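Local coordinates for glyoxalase family protein (Bacillus cereus, PDB 1ZSW) that binds a zinc ion and belongs to the glyoxalase (vicinal oxygen chelate) family, though its reaction and substrate are not established, at residues Ile249-Asp254 against Phe293-Asp298; Arg97-Ile102 against Thr187-Asp192; Ser35-Asn40 against Phe87-Val92; Glu112-Tyr117 against Ala174-Gln179. All blocks are in the same frame, centred on the assembly; numbering follows the deposited sequence. Where two conformers were deposited one is given.

How the interactions relate
Interactions 1 and 3 lie in one mixed sheet that carries the zinc site: strands 31-38 and 244-251 are neighbours in it, and each contact adds the next strand outward, 83-88 for interaction 3 and 292-300 for interaction 1. Their centres are about 24 Å apart. Glu294 of interaction 1 binds the zinc together with His33 and His246, while the nearest side-chain atom of Ser35 in interaction 3 is about 4 Å from the metal. Interaction 2 joins strands 101-109 and 180-188 of the second sheet, the nearest side-chain atoms of Ala101 and His246 about 11 Å apart. Interaction 4, nested between the two segments of interaction 2 in sequence, lies about 31 Å from it, centre to centre.

Interaction 1 (Ile249-Asp254 against Phe293-Asp298); sequences IRVKND and FEIATD. With ZN (zinc ion), chain B.
Glu294 gives its backbone O to the N of Ile249, a bond of 2.9 Å, and so opens a parallel ladder. Its side chain lies on the face that Ala296 shares, opposite to Ile295 and Thr297: with CG anti to the backbone N (chi1 177°) and the rest extended, it carries OE1 to the zinc ion, 2.0 Å away, while OE2 is held by Ser282. At Ile295 the contact turns apolar. Its CG2 presses on CG1 of Val251 at 3.4 Å, tighter than usual for two methyls; Trp260 of helix 254-266 touches both residues, and Leu257 touches Ile295. Ala296 then bonds both ways along the backbone, its N to Ile249 O and its O to Val251 N. Thr297 sets CG2 against the start of helix 254-266, at Asn253 O and Asp254 OD1, and a water donates to both its OG1 and OD1 of Asp254; the same OG1 is also bonded to Gly299, and OD2 of Asp254 to Lys281. Asp298 N closes the ladder on Val251 O at 3.0 Å, and its carboxylate takes Arg250 side-on: NE reaches OD1 at 2.8 Å and NH2 reaches OD2 at 2.9 Å. Both oxygens are met on the syn side, but the guanidinium and carboxylate planes are twisted 36° apart. Glu294, His33 and His246 bind the zinc on one sheet of a vicinal oxygen chelate fold, a ligand set resembling that of extradiol dioxygenases and probably of PcpA-like relatives.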
loop_
_atom_site.group_PDB
_atom_site.type_symbol
_atom_site.label_atom_id
_atom_site.label_comp_id
_atom_site.label_asym_id
_atom_site.label_seq_id
_atom_site.Cartn_x
_atom_site.Cartn_y
_atom_site.Cartn_z
ATOM N N ILE A 249 2.869 3.572 5.886
ATOM C CA ILE A 249 4.238 3.091 6.142
ATOM C C ILE A 249 4.311 2.471 7.525
ATOM O O ILE A 249 3.527 2.820 8.379
ATOM C CB ILE A 249 5.300 4.200 5.973
ATOM C CG1 ILE A 249 5.131 5.309 7.016
ATOM C CG2 ILE A 249 5.187 4.799 4.525
ATOM C CD1 ILE A 249 6.102 6.559 6.889
ATOM N N ARG A 250 5.286 1.579 7.712
ATOM C CA ARG A 250 5.373 0.744 8.907
ATOM C C ARG A 250 6.154 1.376 10.025
ATOM O O ARG A 250 7.265 1.884 9.806
ATOM C CB ARG A 250 6.094 -0.589 8.592
ATOM C CG ARG A 250 5.319 -1.448 7.595
ATOM C CD ARG A 250 6.205 -2.579 7.087
ATOM N NE ARG A 250 6.722 -3.398 8.205
ATOM C CZ ARG A 250 7.716 -4.278 8.106
ATOM N NH1 ARG A 250 8.326 -4.506 6.937
ATOM N NH2 ARG A 250 8.100 -4.924 9.191
ATOM N N VAL A 251 5.602 1.259 11.242
ATOM C CA VAL A 251 6.429 1.481 12.447
ATOM C C VAL A 251 6.298 0.273 13.378
ATOM O O VAL A 251 5.373 -0.492 13.262
ATOM C CB VAL A 251 6.107 2.812 13.133
ATOM C CG1 VAL A 251 6.245 3.950 12.111
ATOM C CG2 VAL A 251 4.720 2.753 13.773
ATOM N N LYS A 252 7.275 0.086 14.266
ATOM C CA LYS A 252 7.357 -1.128 15.069
ATOM C C LYS A 252 6.280 -1.251 16.128
ATOM O O LYS A 252 5.790 -2.338 16.379
ATOM C CB LYS A 252 8.739 -1.214 15.726
ATOM C CG LYS A 252 8.993 -2.530 16.399
ATOM C CD LYS A 252 10.323 -2.431 17.107
ATOM C CE LYS A 252 10.828 -3.801 17.460
ATOM N NZ LYS A 252 12.144 -3.635 18.112
ATOM N N ASN A 253 5.948 -0.150 16.770
ATOM C CA ASN A 253 5.077 -0.182 17.953
ATOM C C ASN A 253 4.492 1.185 18.246
ATOM O O ASN A 253 4.725 2.180 17.533
ATOM C CB ASN A 253 5.889 -0.668 19.179
ATOM C CG ASN A 253 7.145 0.122 19.364
ATOM O OD1 ASN A 253 7.164 1.347 19.183
ATOM N ND2 ASN A 253 8.243 -0.568 19.692
ATOM N N ASP A 254 3.691 1.256 19.311
ATOM C CA ASP A 254 3.023 2.496 19.666
ATOM C C ASP A 254 3.989 3.598 20.078
ATOM O O ASP A 254 3.693 4.778 19.918
ATOM C CB ASP A 254 2.023 2.256 20.813
ATOM C CG ASP A 254 0.824 1.447 20.393
ATOM O OD1 ASP A 254 0.633 1.180 19.186
ATOM O OD2 ASP A 254 0.063 1.028 21.298
ATOM N N PHE A 293 -0.679 10.389 3.715
ATOM C CA PHE A 293 0.120 9.317 4.245
ATOM C C PHE A 293 -0.500 8.803 5.543
ATOM O O PHE A 293 -1.169 9.574 6.276
ATOM C CB PHE A 293 1.506 9.840 4.610
ATOM C CG PHE A 293 2.426 9.988 3.462
ATOM C CD1 PHE A 293 2.701 11.230 2.978
ATOM C CD2 PHE A 293 3.089 8.888 2.920
ATOM C CE1 PHE A 293 3.621 11.420 1.937
ATOM C CE2 PHE A 293 4.002 9.070 1.855
ATOM C CZ PHE A 293 4.238 10.360 1.366
ATOM N N GLU A 294 -0.274 7.540 5.836
ATOM C CA GLU A 294 -0.673 6.988 7.127
ATOM C C GLU A 294 0.566 6.345 7.727
ATOM O O GLU A 294 1.401 5.757 7.010
ATOM C CB GLU A 294 -1.780 5.977 6.898
ATOM C CG GLU A 294 -2.265 5.233 8.171
ATOM C CD GLU A 294 -3.291 4.164 7.859
ATOM O OE1 GLU A 294 -3.510 3.846 6.671
ATOM O OE2 GLU A 294 -3.896 3.655 8.833
ATOM N N ILE A 295 0.696 6.441 9.046
ATOM C CA ILE A 295 1.792 5.771 9.741
ATOM C C ILE A 295 1.131 4.707 10.617
ATOM O O ILE A 295 0.317 5.056 11.455
ATOM C CB ILE A 295 2.578 6.782 10.628
ATOM C CG1 ILE A 295 2.997 7.987 9.777
ATOM C CG2 ILE A 295 3.824 6.103 11.246
ATOM C CD1 ILE A 295 3.787 9.080 10.527
ATOM N N ALA A 296 1.463 3.433 10.400
ATOM C CA ALA A 296 0.726 2.334 11.026
ATOM C C ALA A 296 1.669 1.389 11.747
ATOM O O ALA A 296 2.734 1.000 11.223
ATOM C CB ALA A 296 -0.100 1.547 9.997
ATOM N N THR A 297 1.245 0.940 12.931
ATOM C CA THR A 297 2.020 -0.119 13.590
ATOM C C THR A 297 1.925 -1.485 12.902
ATOM O O THR A 297 0.886 -1.856 12.319
ATOM C CB THR A 297 1.595 -0.261 15.089
ATOM O OG1 THR A 297 0.236 -0.735 15.166
ATOM C CG2 THR A 297 1.743 1.082 15.821
ATOM N N ASP A 298 2.999 -2.260 12.974
ATOM C CA ASP A 298 3.041 -3.606 12.382
ATOM C C ASP A 298 2.018 -4.531 13.001
ATOM O O ASP A 298 1.390 -5.326 12.311
ATOM C CB ASP A 298 4.440 -4.235 12.516
ATOM C CG ASP A 298 5.402 -3.797 11.415
ATOM O OD1 ASP A 298 4.972 -3.245 10.374
ATOM O OD2 ASP A 298 6.615 -4.054 11.569
HETATM ZN ZN ZN B . -4.976 2.731 5.827
HETATM O O HOH W 1 -0.319 -0.980 17.878
#

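Interaction 2 (Arg97-Ile102 against Thr187-Asp192); sequences RGTNAI and TVRRLD
Asn100 OD1 accepts the backbone N-H of Arg189 at 2.8 Å, the donor tilted 23° from the amide plane. The bond bridges the two chains just where strand 180-188 has ended and the chain heads for helix 191-201. With CG of Asn100 anti to its carbonyl carbon (chi1 -69°), the amide swings back over Val188 and Arg189, and OD1 also rests 3.4 Å from CA of Val188. Beside it, Ala101 and Thr187 form an antiparallel hydrogen-bonded pair, Ala101 N giving to Thr187 O at 3.0 Å and Thr187 N giving to Ala101 O at 2.9 Å. Asn100 and Ala101 together face Thr187, which makes this a G1 beta bulge at the start of strand 101-109, and Asn100 takes the backbone angles of a left-handed helix. One residue earlier, Thr99 meets the Arg189 side chain at about a right angle. In the one of two Arg189 conformers described here, the methyl CG2 of Thr99 lies over one face of the guanidinium, a contact to be taken as tentative. The polar ends are tied to the loop after strand 227-231: Thr99 OG1 bonds to Leu232 O, and, in the same conformer, Arg189 NH2 to Gly234 O. The methyl CG2 of Thr187 fills in beside Thr99, 3.6 Å from its OG1, leaving the Thr187 hydroxyl to bond with Thr103.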
loop_
_atom_site.group_PDB
_atom_site.type_symbol
_atom_site.label_atom_id
_atom_site.label_comp_id
_atom_site.label_asym_id
_atom_site.label_seq_id
_atom_site.Cartn_x
_atom_site.Cartn_y
_atom_site.Cartn_z
ATOM N N ARG A 97 -7.243 11.349 -14.360
ATOM C CA ARG A 97 -5.811 11.374 -14.044
ATOM C C ARG A 97 -5.242 12.781 -13.963
ATOM O O ARG A 97 -5.744 13.722 -14.590
ATOM C CB ARG A 97 -4.974 10.487 -14.961
ATOM C CG ARG A 97 -5.374 9.006 -14.871
ATOM C CD ARG A 97 -4.559 8.147 -15.804
ATOM N NE ARG A 97 -4.897 6.747 -15.532
ATOM C CZ ARG A 97 -4.542 5.712 -16.275
ATOM N NH1 ARG A 97 -3.812 5.887 -17.383
ATOM N NH2 ARG A 97 -4.909 4.483 -15.887
ATOM N N GLY A 98 -4.209 12.928 -13.149
ATOM C CA GLY A 98 -3.503 14.196 -13.060
ATOM C C GLY A 98 -2.431 14.119 -11.999
ATOM O O GLY A 98 -1.942 13.023 -11.698
ATOM N N THR A 99 -2.063 15.267 -11.458
ATOM C CA THR A 99 -0.948 15.342 -10.522
ATOM C C THR A 99 -1.460 15.411 -9.083
ATOM O O THR A 99 -2.658 15.303 -8.820
ATOM C CB THR A 99 0.032 16.485 -10.905
ATOM O OG1 THR A 99 1.253 16.382 -10.148
ATOM C CG2 THR A 99 -0.668 17.858 -10.744
ATOM N N ASN A 100 -0.520 15.561 -8.147
ATOM C CA ASN A 100 -0.809 15.499 -6.706
ATOM C C ASN A 100 -1.650 14.297 -6.306
ATOM O O ASN A 100 -2.716 14.402 -5.690
ATOM C CB ASN A 100 -1.393 16.833 -6.208
ATOM C CG ASN A 100 -0.357 17.943 -6.240
ATOM O OD1 ASN A 100 0.839 17.708 -6.409
ATOM N ND2 ASN A 100 -0.818 19.163 -6.039
ATOM N N ALA A 101 -1.122 13.150 -6.666
ATOM C CA ALA A 101 -1.817 11.875 -6.401
ATOM C C ALA A 101 -0.801 10.745 -6.302
ATOM O O ALA A 101 0.315 10.825 -6.829
ATOM C CB ALA A 101 -2.763 11.563 -7.532
ATOM N N ILE A 102 -1.138 9.722 -5.523
ATOM C CA ILE A 102 -0.389 8.442 -5.559
ATOM C C ILE A 102 -0.853 7.758 -6.832
ATOM O O ILE A 102 -2.060 7.594 -7.053
ATOM C CB ILE A 102 -0.734 7.601 -4.291
ATOM C CG1 ILE A 102 -0.500 8.455 -3.048
ATOM C CG2 ILE A 102 0.093 6.291 -4.306
ATOM C CD1 ILE A 102 -1.204 7.830 -1.812
ATOM N N THR A 187 2.993 11.277 -7.706
ATOM C CA THR A 187 3.121 12.314 -8.773
ATOM C C THR A 187 2.757 13.637 -8.087
ATOM O O THR A 187 1.700 13.746 -7.463
ATOM C CB THR A 187 2.185 11.987 -9.946
ATOM O OG1 THR A 187 2.563 10.717 -10.527
ATOM C CG2 THR A 187 2.317 13.051 -11.068
ATOM N N VAL A 188 3.644 14.621 -8.158
ATOM C CA VAL A 188 3.453 15.841 -7.404
ATOM C C VAL A 188 3.807 17.104 -8.204
ATOM O O VAL A 188 4.566 17.019 -9.170
ATOM C CB VAL A 188 4.328 15.848 -6.098
ATOM C CG1 VAL A 188 3.845 14.740 -5.140
ATOM C CG2 VAL A 188 5.830 15.667 -6.404
ATOM N N ARG A 189 3.270 18.247 -7.784
ATOM C CA ARG A 189 3.691 19.559 -8.360
ATOM C C ARG A 189 5.059 19.991 -7.870
ATOM O O ARG A 189 5.847 20.593 -8.634
ATOM C CB ARG A 189 2.681 20.647 -7.999
ATOM C CG ARG A 189 1.311 20.460 -8.633
ATOM C CD ARG A 189 1.162 21.281 -9.967
ATOM N NE ARG A 189 -0.209 21.193 -10.486
ATOM C CZ ARG A 189 -1.292 21.443 -9.757
ATOM N NH1 ARG A 189 -1.164 21.852 -8.501
ATOM N NH2 ARG A 189 -2.496 21.287 -10.262
ATOM N N ARG A 190 5.323 19.734 -6.593
ATOM C CA ARG A 190 6.560 20.165 -5.917
ATOM C C ARG A 190 7.380 18.984 -5.420
ATOM O O ARG A 190 7.261 18.545 -4.267
ATOM C CB ARG A 190 6.225 21.114 -4.755
ATOM C CG ARG A 190 5.552 22.395 -5.194
ATOM C CD ARG A 190 6.538 23.341 -5.879
ATOM N NE ARG A 190 7.764 23.577 -5.105
ATOM C CZ ARG A 190 8.021 24.659 -4.370
ATOM N NH1 ARG A 190 7.115 25.629 -4.250
ATOM N NH2 ARG A 190 9.178 24.747 -3.712
ATOM N N LEU A 191 8.227 18.477 -6.302
ATOM C CA LEU A 191 9.101 17.363 -5.994
ATOM C C LEU A 191 10.076 17.691 -4.863
ATOM O O LEU A 191 10.352 16.847 -4.009
ATOM C CB LEU A 191 9.835 16.954 -7.287
ATOM C CG LEU A 191 10.777 15.751 -7.251
ATOM C CD1 LEU A 191 10.843 15.077 -8.619
ATOM C CD2 LEU A 191 12.166 16.145 -6.745
ATOM N N ASP A 192 10.569 18.936 -4.816
ATOM C CA ASP A 192 11.474 19.339 -3.728
ATOM C C ASP A 192 10.853 19.225 -2.348
ATOM O O ASP A 192 11.495 18.788 -1.388
ATOM C CB ASP A 192 12.024 20.769 -3.962
ATOM C CG ASP A 192 10.927 21.830 -4.100
ATOM O OD1 ASP A 192 9.790 21.519 -4.529
ATOM O OD2 ASP A 192 11.215 23.018 -3.807
#

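Interaction 3 (Ser35-Asn40 against Phe87-Val92); sequences SMVTKN and FEIPLV
Lys39 NZ gives one hydrogen bond to Pro90 O and another to Val92 O, both 2.8 Å, each donor tilted nearly 30° from its carbonyl plane. Lys39 has the most surface buried here, and its ammonium holds the turn that follows strand 83-88. The chain runs extended from CG, which is anti to the backbone N (chi1 -164°), and bends only at the last torsion to bring NZ between the two oxygens. Its aliphatic part lies along the type I turn of Ile89 to Val92: CB touches CG1 of Val92 at 3.9 Å. Phe87, second in buried surface, is held by its backbone, N to Met36 O and O to Thr38 N, while Ile89 N bonds to Thr38 O at 2.8 Å to extend the ladder. The ring comes obliquely past Ser35, CE1 being 4.1 Å from CB, and stacks with His70. Val37, the third, places CG1 against CD1 of Ile89 at 4.0 Å and is also near Val92, so a small apolar patch forms on the face that Phe87 and Val37 share. Ser35 OG is bonded to Ser85. Parallel pairing of strands 31-38 and 83-88, with His33 of the zinc site two residues before Ser35, fits the first and last strands of a beta-alpha-beta-beta-beta module, the repeating unit of the vicinal oxygen chelate fold.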
loop_
_atom_site.group_PDB
_atom_site.type_symbol
_atom_site.label_atom_id
_atom_site.label_comp_id
_atom_site.label_asym_id
_atom_site.label_seq_id
_atom_site.Cartn_x
_atom_site.Cartn_y
_atom_site.Cartn_z
ATOM N N SER A 35 -4.278 1.790 0.112
ATOM C CA SER A 35 -5.753 1.715 0.064
ATOM C C SER A 35 -6.313 2.498 -1.105
ATOM O O SER A 35 -5.839 3.589 -1.353
ATOM C CB SER A 35 -6.372 2.227 1.373
ATOM O OG SER A 35 -5.961 1.287 2.399
ATOM N N MET A 36 -7.353 1.932 -1.729
ATOM C CA MET A 36 -7.904 2.372 -3.033
ATOM C C MET A 36 -9.415 2.374 -2.979
ATOM O O MET A 36 -10.037 1.882 -2.032
ATOM C CB MET A 36 -7.481 1.345 -4.103
ATOM C CG MET A 36 -6.053 1.467 -4.638
ATOM S SD MET A 36 -4.768 0.990 -3.481
ATOM C CE MET A 36 -4.979 -0.786 -3.456
ATOM N N VAL A 37 -10.022 2.969 -4.003
ATOM C CA VAL A 37 -11.469 2.979 -4.164
ATOM C C VAL A 37 -11.846 2.131 -5.370
ATOM O O VAL A 37 -11.247 2.286 -6.443
ATOM C CB VAL A 37 -11.926 4.416 -4.376
ATOM C CG1 VAL A 37 -13.442 4.494 -4.738
ATOM C CG2 VAL A 37 -11.654 5.257 -3.112
ATOM N N THR A 38 -12.826 1.238 -5.166
ATOM C CA THR A 38 -13.434 0.412 -6.238
ATOM C C THR A 38 -14.922 0.718 -6.326
ATOM O O THR A 38 -15.558 1.061 -5.337
ATOM C CB THR A 38 -13.210 -1.114 -6.037
ATOM O OG1 THR A 38 -13.694 -1.832 -7.181
ATOM C CG2 THR A 38 -13.923 -1.648 -4.812
ATOM N N LYS A 39 -15.473 0.589 -7.540
ATOM C CA LYS A 39 -16.910 0.768 -7.717
ATOM C C LYS A 39 -17.676 -0.538 -7.495
ATOM O O LYS A 39 -18.900 -0.515 -7.230
ATOM C CB LYS A 39 -17.163 1.254 -9.157
ATOM C CG LYS A 39 -18.547 1.829 -9.343
ATOM C CD LYS A 39 -18.724 2.348 -10.766
ATOM C CE LYS A 39 -20.178 2.764 -11.014
ATOM N NZ LYS A 39 -20.621 3.992 -10.283
ATOM N N ASN A 40 -16.994 -1.683 -7.618
ATOM C CA ASN A 40 -17.684 -2.979 -7.681
ATOM C C ASN A 40 -16.875 -4.063 -7.004
ATOM O O ASN A 40 -15.884 -4.494 -7.535
ATOM C CB ASN A 40 -17.947 -3.356 -9.138
ATOM C CG ASN A 40 -18.843 -4.591 -9.279
ATOM O OD1 ASN A 40 -18.424 -5.719 -9.053
ATOM N ND2 ASN A 40 -20.095 -4.357 -9.645
ATOM N N PHE A 87 -12.016 0.231 -0.747
ATOM C CA PHE A 87 -13.350 0.637 -0.246
ATOM C C PHE A 87 -14.248 0.544 -1.449
ATOM O O PHE A 87 -13.934 1.117 -2.493
ATOM C CB PHE A 87 -13.287 2.092 0.239
ATOM C CG PHE A 87 -12.391 2.267 1.427
ATOM C CD1 PHE A 87 -11.088 2.766 1.269
ATOM C CD2 PHE A 87 -12.836 1.900 2.695
ATOM C CE1 PHE A 87 -10.249 2.916 2.379
ATOM C CE2 PHE A 87 -11.996 2.043 3.807
ATOM C CZ PHE A 87 -10.714 2.553 3.635
ATOM N N GLU A 88 -15.369 -0.162 -1.311
ATOM C CA GLU A 88 -16.315 -0.247 -2.417
ATOM C C GLU A 88 -17.297 0.894 -2.296
ATOM O O GLU A 88 -18.000 0.999 -1.294
ATOM C CB GLU A 88 -17.098 -1.576 -2.441
ATOM C CG GLU A 88 -18.067 -1.596 -3.653
ATOM C CD GLU A 88 -19.195 -2.644 -3.555
ATOM O OE1 GLU A 88 -19.476 -3.336 -4.559
ATOM O OE2 GLU A 88 -19.789 -2.770 -2.481
ATOM N N ILE A 89 -17.387 1.718 -3.336
ATOM C CA ILE A 89 -18.293 2.871 -3.324
ATOM C C ILE A 89 -19.086 2.760 -4.623
ATOM O O ILE A 89 -18.661 3.260 -5.639
ATOM C CB ILE A 89 -17.504 4.196 -3.242
ATOM C CG1 ILE A 89 -16.569 4.143 -2.002
ATOM C CG2 ILE A 89 -18.464 5.424 -3.235
ATOM C CD1 ILE A 89 -15.849 5.412 -1.664
ATOM N N PRO A 90 -20.216 2.028 -4.594
ATOM C CA PRO A 90 -20.976 1.698 -5.810
ATOM C C PRO A 90 -21.350 2.840 -6.764
ATOM O O PRO A 90 -21.430 2.592 -7.972
ATOM C CB PRO A 90 -22.229 0.992 -5.236
ATOM C CG PRO A 90 -21.674 0.304 -4.020
ATOM C CD PRO A 90 -20.808 1.386 -3.407
ATOM N N LEU A 91 -21.567 4.048 -6.262
ATOM C CA LEU A 91 -21.945 5.177 -7.146
ATOM C C LEU A 91 -20.794 6.091 -7.534
ATOM O O LEU A 91 -21.001 7.127 -8.159
ATOM C CB LEU A 91 -23.035 6.016 -6.513
ATOM C CG LEU A 91 -24.345 5.274 -6.262
ATOM C CD1 LEU A 91 -25.190 6.173 -5.486
ATOM C CD2 LEU A 91 -25.021 4.914 -7.564
ATOM N N VAL A 92 -19.578 5.708 -7.157
ATOM C CA VAL A 92 -18.421 6.517 -7.525
ATOM C C VAL A 92 -18.242 6.656 -9.029
ATOM O O VAL A 92 -18.559 5.738 -9.770
ATOM C CB VAL A 92 -17.125 5.984 -6.826
ATOM C CG1 VAL A 92 -16.593 4.767 -7.532
ATOM C CG2 VAL A 92 -16.091 7.135 -6.787
#

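Interaction 4 (Glu112-Tyr117 against Ala174-Gln179); sequences EDSLHY and AKHQIQ
The first turns of helix 112-124 receive a histidine from the short 3-10 segment 174-176, in the long linker that leads from strand 150-155 to strand 180-188. Ser114 and His176 meet through OG and ND1, 2.9 Å apart; the hydroxyl lies at the ring edge, in its plane, and either atom could be the donor. Farther round the same edge, OD1 of Asp113 comes near CE1, but in one of two conformers, so this approach is doubtful. Tyr117, one turn on, lays its CB over one face of the ring, 3.9 Å from the imidazole centroid, a CH-pi contact. With CG anti to the backbone N (chi1 170°), the phenol ring is sent on past CD2 to lie over CB of His176, which makes a second CH-pi contact. The two rings are near parallel, planes at 24°, yet slid apart so that they barely overlap. CG of Lys175 covers the opposite face of the histidine, which is thus sandwiched. Around it, the backbone O of His176 accepts from Trp118 NE1 of the same helix as Tyr117, Ser114 packs on Val109 at the end of strand 101-109, and Leu115 turns to strands 138-144 and 150-155.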
loop_
_atom_site.group_PDB
_atom_site.type_symbol
_atom_site.label_atom_id
_atom_site.label_comp_id
_atom_site.label_asym_id
_atom_site.label_seq_id
_atom_site.Cartn_x
_atom_site.Cartn_y
_atom_site.Cartn_z
ATOM N N GLU A 112 12.709 -12.919 -13.339
ATOM C CA GLU A 112 12.321 -12.465 -14.677
ATOM C C GLU A 112 11.411 -13.513 -15.318
ATOM O O GLU A 112 10.520 -13.208 -16.104
ATOM C CB GLU A 112 13.554 -12.124 -15.550
ATOM C CG GLU A 112 14.220 -10.819 -15.122
ATOM C CD GLU A 112 15.324 -10.312 -16.041
ATOM O OE1 GLU A 112 16.512 -10.359 -15.632
ATOM O OE2 GLU A 112 15.015 -9.830 -17.144
ATOM N N ASP A 113 11.625 -14.775 -14.926
ATOM C CA ASP A 113 10.754 -15.890 -15.307
ATOM C C ASP A 113 9.299 -15.669 -14.872
ATOM O O ASP A 113 8.391 -15.840 -15.669
ATOM C CB ASP A 113 11.298 -17.211 -14.734
ATOM C CG ASP A 113 10.430 -18.418 -15.086
ATOM O OD1 ASP A 113 10.312 -19.337 -14.236
ATOM O OD2 ASP A 113 9.870 -18.454 -16.205
ATOM N N SER A 114 9.094 -15.269 -13.611
ATOM C CA SER A 114 7.778 -14.847 -13.106
ATOM C C SER A 114 7.162 -13.768 -13.987
ATOM O O SER A 114 5.957 -13.790 -14.260
ATOM C CB SER A 114 7.812 -14.382 -11.625
ATOM O OG SER A 114 8.587 -15.243 -10.793
ATOM N N LEU A 115 7.959 -12.804 -14.461
ATOM C CA LEU A 115 7.394 -11.858 -15.433
ATOM C C LEU A 115 6.807 -12.523 -16.681
ATOM O O LEU A 115 5.762 -12.112 -17.189
ATOM C CB LEU A 115 8.415 -10.783 -15.842
ATOM C CG LEU A 115 8.917 -9.844 -14.751
ATOM C CD1 LEU A 115 9.923 -8.849 -15.333
ATOM C CD2 LEU A 115 7.731 -9.079 -14.076
ATOM N N HIS A 116 7.457 -13.575 -17.158
ATOM C CA HIS A 116 6.951 -14.301 -18.321
ATOM C C HIS A 116 5.683 -15.060 -17.991
ATOM O O HIS A 116 4.730 -15.047 -18.776
ATOM C CB HIS A 116 8.040 -15.217 -18.900
ATOM C CG HIS A 116 9.169 -14.458 -19.527
ATOM N ND1 HIS A 116 9.074 -13.886 -20.777
ATOM C CD2 HIS A 116 10.401 -14.146 -19.064
ATOM C CE1 HIS A 116 10.201 -13.258 -21.058
ATOM N NE2 HIS A 116 11.026 -13.404 -20.038
ATOM N N TYR A 117 5.656 -15.673 -16.799
ATOM C CA TYR A 117 4.443 -16.292 -16.293
ATOM C C TYR A 117 3.275 -15.296 -16.264
ATOM O O TYR A 117 2.163 -15.561 -16.740
ATOM C CB TYR A 117 4.689 -16.885 -14.886
ATOM C CG TYR A 117 3.398 -17.304 -14.246
ATOM C CD1 TYR A 117 2.638 -16.393 -13.498
ATOM C CD2 TYR A 117 2.899 -18.598 -14.412
ATOM C CE1 TYR A 117 1.427 -16.757 -12.941
ATOM C CE2 TYR A 117 1.695 -18.976 -13.854
ATOM C CZ TYR A 117 0.962 -18.062 -13.104
ATOM O OH TYR A 117 -0.246 -18.433 -12.591
ATOM N N ALA A 174 3.500 -21.003 -6.194
ATOM C CA ALA A 174 4.244 -20.286 -5.167
ATOM C C ALA A 174 5.403 -19.466 -5.743
ATOM O O ALA A 174 5.612 -18.317 -5.341
ATOM C CB ALA A 174 4.781 -21.233 -4.128
ATOM N N LYS A 175 6.158 -20.060 -6.666
ATOM C CA LYS A 175 7.412 -19.429 -7.094
ATOM C C LYS A 175 7.213 -18.191 -7.969
ATOM O O LYS A 175 8.196 -17.484 -8.253
ATOM C CB LYS A 175 8.305 -20.438 -7.813
ATOM C CG LYS A 175 7.775 -20.843 -9.170
ATOM C CD LYS A 175 8.521 -22.095 -9.615
ATOM C CE LYS A 175 8.966 -21.998 -11.020
ATOM N NZ LYS A 175 9.735 -23.244 -11.408
ATOM N N HIS A 176 5.970 -17.937 -8.396
ATOM C CA HIS A 176 5.647 -16.753 -9.208
ATOM C C HIS A 176 4.690 -15.798 -8.502
ATOM O O HIS A 176 4.283 -14.797 -9.077
ATOM C CB HIS A 176 5.032 -17.137 -10.543
ATOM C CG HIS A 176 5.930 -17.988 -11.386
ATOM N ND1 HIS A 176 7.283 -17.748 -11.508
ATOM C CD2 HIS A 176 5.674 -19.099 -12.119
ATOM C CE1 HIS A 176 7.825 -18.678 -12.285
ATOM N NE2 HIS A 176 6.862 -19.492 -12.685
ATOM N N GLN A 177 4.296 -16.132 -7.283
ATOM C CA GLN A 177 3.300 -15.293 -6.604
ATOM C C GLN A 177 3.876 -13.915 -6.350
ATOM O O GLN A 177 5.075 -13.760 -6.048
ATOM C CB GLN A 177 2.887 -15.883 -5.249
ATOM C CG GLN A 177 1.830 -16.972 -5.414
ATOM C CD GLN A 177 1.360 -17.565 -4.093
ATOM O OE1 GLN A 177 1.282 -16.881 -3.070
ATOM N NE2 GLN A 177 1.050 -18.868 -4.112
ATOM N N ILE A 178 2.965 -12.962 -6.384
ATOM C CA ILE A 178 3.253 -11.623 -5.868
ATOM C C ILE A 178 3.732 -11.747 -4.428
ATOM O O ILE A 178 3.066 -12.406 -3.598
ATOM C CB ILE A 178 2.005 -10.729 -5.979
ATOM C CG1 ILE A 178 1.783 -10.355 -7.463
ATOM C CG2 ILE A 178 2.231 -9.438 -5.179
ATOM C CD1 ILE A 178 0.394 -9.972 -7.781
ATOM N N GLN A 179 4.863 -11.120 -4.108
ATOM C CA GLN A 179 5.437 -11.220 -2.757
ATOM C C GLN A 179 4.868 -10.186 -1.808
ATOM O O GLN A 179 4.480 -10.508 -0.668
ATOM C CB GLN A 179 6.956 -11.146 -2.777
ATOM C CG GLN A 179 7.555 -12.239 -3.660
ATOM C CD GLN A 179 8.957 -11.927 -3.983
ATOM O OE1 GLN A 179 9.243 -11.375 -5.042
ATOM N NE2 GLN A 179 9.845 -12.212 -3.051
#